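Local coordinates for protein ethanolamine kinase Pv091845 (Plasmodium vivax, PDB 2QG7) that probably phosphorylates ethanolamine, the first step in making phosphatidylethanolamine, as a member of the choline/ethanolamine kinase family, at residues Q199-H210 against E386-L395. Numbering follows the deposited sequence.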
loop_
_atom_site.group_PDB
_atom_site.type_symbol
_atom_site.label_atom_id
_atom_site.label_comp_id
_atom_site.label_asym_id
_atom_site.label_seq_id
_atom_site.Cartn_x
_atom_site.Cartn_y
_atom_site.Cartn_z
ATOM N N GLN D 199 -24.033 4.654 11.224
ATOM C CA GLN D 199 -23.272 5.020 12.426
ATOM C C GLN D 199 -24.147 4.915 13.663
ATOM O O GLN D 199 -23.790 4.265 14.647
ATOM C CB GLN D 199 -22.781 6.464 12.329
ATOM C CG GLN D 199 -21.591 6.726 11.403
ATOM C CD GLN D 199 -21.040 8.113 11.668
ATOM O OE1 GLN D 199 -21.768 9.107 11.581
ATOM N NE2 GLN D 199 -19.773 8.197 12.064
ATOM N N LYS D 200 -25.305 5.587 13.588
ATOM C CA LYS D 200 -26.385 5.484 14.579
ATOM C C LYS D 200 -26.696 4.035 14.986
ATOM O O LYS D 200 -26.672 3.709 16.157
ATOM C CB LYS D 200 -27.644 6.219 14.057
ATOM C CG LYS D 200 -28.901 6.109 14.979
ATOM C CD LYS D 200 -30.001 6.949 14.449
ATOM C CE LYS D 200 -31.338 6.269 14.623
ATOM N NZ LYS D 200 -32.014 6.563 15.974
ATOM N N LEU D 201 -26.916 3.166 14.015
ATOM C CA LEU D 201 -27.362 1.784 14.246
ATOM C C LEU D 201 -26.262 0.861 14.737
ATOM O O LEU D 201 -26.520 -0.078 15.491
ATOM C CB LEU D 201 -27.992 1.215 12.987
ATOM C CG LEU D 201 -29.313 1.847 12.548
ATOM C CD1 LEU D 201 -29.820 1.274 11.202
ATOM C CD2 LEU D 201 -30.363 1.618 13.626
ATOM N N ILE D 202 -25.034 1.149 14.306
ATOM C CA ILE D 202 -23.854 0.394 14.720
ATOM C C ILE D 202 -23.498 0.697 16.175
ATOM O O ILE D 202 -23.194 -0.218 16.954
ATOM C CB ILE D 202 -22.639 0.655 13.756
ATOM C CG1 ILE D 202 -22.969 0.119 12.358
ATOM C CG2 ILE D 202 -21.363 0.021 14.298
ATOM C CD1 ILE D 202 -22.101 0.650 11.193
ATOM N N ALA D 203 -23.521 1.987 16.510
ATOM C CA ALA D 203 -23.206 2.506 17.855
ATOM C C ALA D 203 -24.178 1.983 18.905
ATOM O O ALA D 203 -23.754 1.530 19.988
ATOM C CB ALA D 203 -23.228 4.012 17.829
ATOM N N LYS D 204 -25.478 2.004 18.577
ATOM C CA LYS D 204 -26.527 1.465 19.489
ATOM C C LYS D 204 -26.349 -0.013 19.787
ATOM O O LYS D 204 -26.496 -0.429 20.948
ATOM C CB LYS D 204 -27.930 1.678 18.934
ATOM C CG LYS D 204 -28.446 3.096 19.009
ATOM C CD LYS D 204 -29.864 3.078 18.500
ATOM C CE LYS D 204 -30.345 4.469 18.124
ATOM N NZ LYS D 204 -30.475 5.326 19.345
ATOM N N ASN D 205 -26.045 -0.801 18.745
ATOM C CA ASN D 205 -25.756 -2.242 18.897
ATOM C C ASN D 205 -24.460 -2.506 19.625
ATOM O O ASN D 205 -24.325 -3.473 20.369
ATOM C CB ASN D 205 -25.747 -2.948 17.540
ATOM C CG ASN D 205 -25.957 -4.447 17.669
ATOM O OD1 ASN D 205 -26.821 -4.907 18.411
ATOM N ND2 ASN D 205 -25.163 -5.213 16.956
ATOM N N LEU D 206 -23.500 -1.616 19.422
ATOM C CA LEU D 206 -22.185 -1.719 20.075
ATOM C C LEU D 206 -22.299 -1.424 21.562
ATOM O O LEU D 206 -21.603 -2.034 22.354
ATOM C CB LEU D 206 -21.123 -0.822 19.376
ATOM C CG LEU D 206 -19.677 -0.946 19.905
ATOM C CD1 LEU D 206 -19.062 -2.311 19.579
ATOM C CD2 LEU D 206 -18.799 0.165 19.385
ATOM N N LYS D 207 -23.180 -0.488 21.940
ATOM C CA LYS D 207 -23.468 -0.235 23.358
ATOM C C LYS D 207 -24.135 -1.440 24.032
ATOM O O LYS D 207 -23.732 -1.830 25.143
ATOM C CB LYS D 207 -24.345 1.000 23.532
ATOM C CG LYS D 207 -23.770 1.971 24.554
ATOM C CD LYS D 207 -23.903 1.396 25.955
ATOM C CE LYS D 207 -22.972 2.068 26.917
ATOM N NZ LYS D 207 -23.470 3.465 27.106
ATOM N N LEU D 208 -25.144 -2.022 23.356
ATOM C CA LEU D 208 -25.719 -3.291 23.785
ATOM C C LEU D 208 -24.676 -4.379 24.080
ATOM O O LEU D 208 -24.793 -5.092 25.063
ATOM C CB LEU D 208 -26.717 -3.804 22.744
ATOM C CG LEU D 208 -28.021 -3.008 22.551
ATOM C CD1 LEU D 208 -28.829 -3.460 21.286
ATOM C CD2 LEU D 208 -28.881 -3.131 23.807
ATOM N N LEU D 209 -23.672 -4.526 23.209
ATOM C CA LEU D 209 -22.560 -5.414 23.451
ATOM C C LEU D 209 -21.747 -4.955 24.654
ATOM O O LEU D 209 -21.371 -5.747 25.521
ATOM C CB LEU D 209 -21.694 -5.530 22.177
ATOM C CG LEU D 209 -20.258 -6.072 22.221
ATOM C CD1 LEU D 209 -20.252 -7.538 22.533
ATOM C CD2 LEU D 209 -19.543 -5.802 20.922
ATOM N N HIS D 210 -21.478 -3.660 24.714
ATOM C CA HIS D 210 -20.650 -3.130 25.789
ATOM C C HIS D 210 -21.333 -3.118 27.171
ATOM O O HIS D 210 -20.658 -3.003 28.197
ATOM C CB HIS D 210 -20.073 -1.766 25.386
ATOM C CG HIS D 210 -19.016 -1.861 24.320
ATOM N ND1 HIS D 210 -18.396 -0.749 23.765
ATOM C CD2 HIS D 210 -18.480 -2.944 23.701
ATOM C CE1 HIS D 210 -17.524 -1.147 22.855
ATOM N NE2 HIS D 210 -17.560 -2.471 22.796
ATOM N N GLU D 386 -17.590 13.627 12.960
ATOM C CA GLU D 386 -18.063 12.274 12.685
ATOM C C GLU D 386 -17.867 11.340 13.866
ATOM O O GLU D 386 -18.688 10.453 14.094
ATOM C CB GLU D 386 -17.388 11.717 11.461
ATOM C CG GLU D 386 -17.763 12.388 10.190
ATOM C CD GLU D 386 -16.998 11.825 9.003
ATOM O OE1 GLU D 386 -16.961 10.575 8.803
ATOM O OE2 GLU D 386 -16.432 12.655 8.254
ATOM N N GLU D 387 -16.785 11.519 14.609
ATOM C CA GLU D 387 -16.606 10.782 15.846
ATOM C C GLU D 387 -17.725 11.110 16.867
ATOM O O GLU D 387 -18.201 10.242 17.624
ATOM C CB GLU D 387 -15.252 11.102 16.453
ATOM C CG GLU D 387 -14.088 10.618 15.646
ATOM C CD GLU D 387 -12.732 10.875 16.311
ATOM O OE1 GLU D 387 -12.649 11.715 17.240
ATOM O OE2 GLU D 387 -11.727 10.248 15.868
ATOM N N TYR D 388 -18.113 12.389 16.883
ATOM C CA TYR D 388 -19.158 12.908 17.745
ATOM C C TYR D 388 -20.539 12.259 17.458
ATOM O O TYR D 388 -21.220 11.773 18.381
ATOM C CB TYR D 388 -19.213 14.432 17.562
ATOM C CG TYR D 388 -20.072 15.160 18.553
ATOM C CD1 TYR D 388 -19.548 15.578 19.777
ATOM C CD2 TYR D 388 -21.424 15.429 18.263
ATOM C CE1 TYR D 388 -20.333 16.254 20.689
ATOM C CE2 TYR D 388 -22.231 16.094 19.188
ATOM C CZ TYR D 388 -21.670 16.508 20.394
ATOM O OH TYR D 388 -22.462 17.177 21.300
ATOM N N HIS D 389 -20.942 12.268 16.187
ATOM C CA HIS D 389 -22.195 11.685 15.792
ATOM C C HIS D 389 -22.331 10.215 16.207
ATOM O O HIS D 389 -23.402 9.792 16.573
ATOM C CB HIS D 389 -22.447 11.881 14.288
ATOM C CG HIS D 389 -23.834 11.489 13.853
ATOM N ND1 HIS D 389 -24.121 10.269 13.278
ATOM C CD2 HIS D 389 -25.024 12.138 13.955
ATOM C CE1 HIS D 389 -25.418 10.192 13.018
ATOM N NE2 HIS D 389 -25.988 11.315 13.411
ATOM N N PHE D 390 -21.255 9.438 16.155
ATOM C CA PHE D 390 -21.291 8.011 16.518
ATOM C C PHE D 390 -21.440 7.827 18.027
ATOM O O PHE D 390 -22.217 6.989 18.522
ATOM C CB PHE D 390 -19.995 7.323 16.040
ATOM C CG PHE D 390 -19.935 5.819 16.306
ATOM C CD1 PHE D 390 -20.338 4.901 15.331
ATOM C CD2 PHE D 390 -19.418 5.317 17.506
ATOM C CE1 PHE D 390 -20.237 3.534 15.555
ATOM C CE2 PHE D 390 -19.340 3.932 17.735
ATOM C CZ PHE D 390 -19.743 3.045 16.771
ATOM N N ILE D 391 -20.641 8.609 18.739
ATOM C CA ILE D 391 -20.508 8.500 20.183
ATOM C C ILE D 391 -21.779 9.000 20.881
ATOM O O ILE D 391 -22.150 8.493 21.930
ATOM C CB ILE D 391 -19.227 9.202 20.670
ATOM C CG1 ILE D 391 -18.010 8.355 20.220
ATOM C CG2 ILE D 391 -19.243 9.389 22.193
ATOM C CD1 ILE D 391 -16.655 8.963 20.424
ATOM N N MET D 392 -22.439 9.984 20.285
ATOM C CA MET D 392 -23.727 10.438 20.772
ATOM C C MET D 392 -24.734 9.271 20.811
ATOM O O MET D 392 -25.418 9.069 21.831
ATOM C CB MET D 392 -24.263 11.585 19.901
ATOM C CG MET D 392 -25.727 11.972 20.211
ATOM S SD MET D 392 -26.389 12.977 18.871
ATOM C CE MET D 392 -25.822 14.607 19.462
ATOM N N HIS D 393 -24.824 8.521 19.710
ATOM C CA HIS D 393 -25.738 7.387 19.645
ATOM C C HIS D 393 -25.185 6.145 20.323
ATOM O O HIS D 393 -25.908 5.183 20.570
ATOM C CB HIS D 393 -26.174 7.091 18.219
ATOM C CG HIS D 393 -26.930 8.205 17.577
ATOM N ND1 HIS D 393 -28.242 8.492 17.896
ATOM C CD2 HIS D 393 -26.564 9.105 16.631
ATOM C CE1 HIS D 393 -28.655 9.511 17.158
ATOM N NE2 HIS D 393 -27.657 9.904 16.384
ATOM N N TYR D 394 -23.899 6.179 20.645
ATOM C CA TYR D 394 -23.287 5.096 21.412
ATOM C C TYR D 394 -23.682 5.261 22.870
ATOM O O TYR D 394 -24.153 4.334 23.501
ATOM C CB TYR D 394 -21.743 5.052 21.236
ATOM C CG TYR D 394 -21.017 4.127 22.198
ATOM C CD1 TYR D 394 -20.995 2.742 21.992
ATOM C CD2 TYR D 394 -20.382 4.624 23.323
ATOM C CE1 TYR D 394 -20.323 1.889 22.878
ATOM C CE2 TYR D 394 -19.772 3.786 24.244
ATOM C CZ TYR D 394 -19.722 2.413 23.995
ATOM O OH TYR D 394 -19.054 1.570 24.866
ATOM N N LEU D 395 -23.449 6.445 23.415
ATOM C CA LEU D 395 -23.732 6.704 24.808
ATOM C C LEU D 395 -25.244 6.870 25.085
ATOM O O LEU D 395 -25.686 6.563 26.172
ATOM C CB LEU D 395 -22.963 7.933 25.275
ATOM C CG LEU D 395 -21.468 7.768 25.465
ATOM C CD1 LEU D 395 -20.872 9.107 25.657
ATOM C CD2 LEU D 395 -21.102 6.829 26.629
HETATM O O HOH W 1 -29.279 7.370 20.864
#
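Phe390 lays one face of its ring over the methyl group of Ala203: CB of Ala203 stands 3.6 Å from the ring centroid of Phe390, almost on the ring normal, as a CH-pi contact. The helix axes approach to 7.5 Å, crossing at -42°, and CA of Ala203 lies 4.4 Å from CA of Tyr394. With CG anti to the backbone N (chi1 -178°), Phe390 enters as a knob the hole formed by Gln199, Ile202, Ala203 and Leu206, and CG2 of Ile202 meets the edge of its ring; Phe368 meets that ring edge-to-face. One turn on, Tyr394 is the next knob, among Ala203, Leu206, Lys207 and His210. Its hydroxyl ends in a nearly straight hydrogen bond (162°), OH of Tyr394 lying 2.7 Å from ND1 of His210 and close to the plane of the imidazole; the rings meet rim to rim, steeply inclined. This knobs-into-holes packing, with both knobs from helix 384-395, joins it to helix 196-210, distant in sequence, within the helical part of a protein-kinase-like fold; helix 360-369 adjoins the same interface, where OD2 of Asp363 is hydrogen-bonded to NE2 of His210, so both ring nitrogens are engaged, which fixes the rotation of the imidazole. At the other end of the contact, the amide of Gln199 uses both its oxygen and its nitrogen. Its OE1 takes a hydrogen bond from ND1 of His389 at 3.1 Å, the donor lying above the carbonyl plane, while NE2 of Gln199 gives one to the backbone O of Glu386 at 3.2 Å; both are distinctly bent, and Tyr371 OH is a further partner of NE2. Along the more exposed flank, CG of Lys200 sits over the His393 ring, 3.9 Å from its centroid, as another CH-pi contact. A water accepts from NZ of Lys204 at 2.8 Å and reaches ND1 of His393 only weakly.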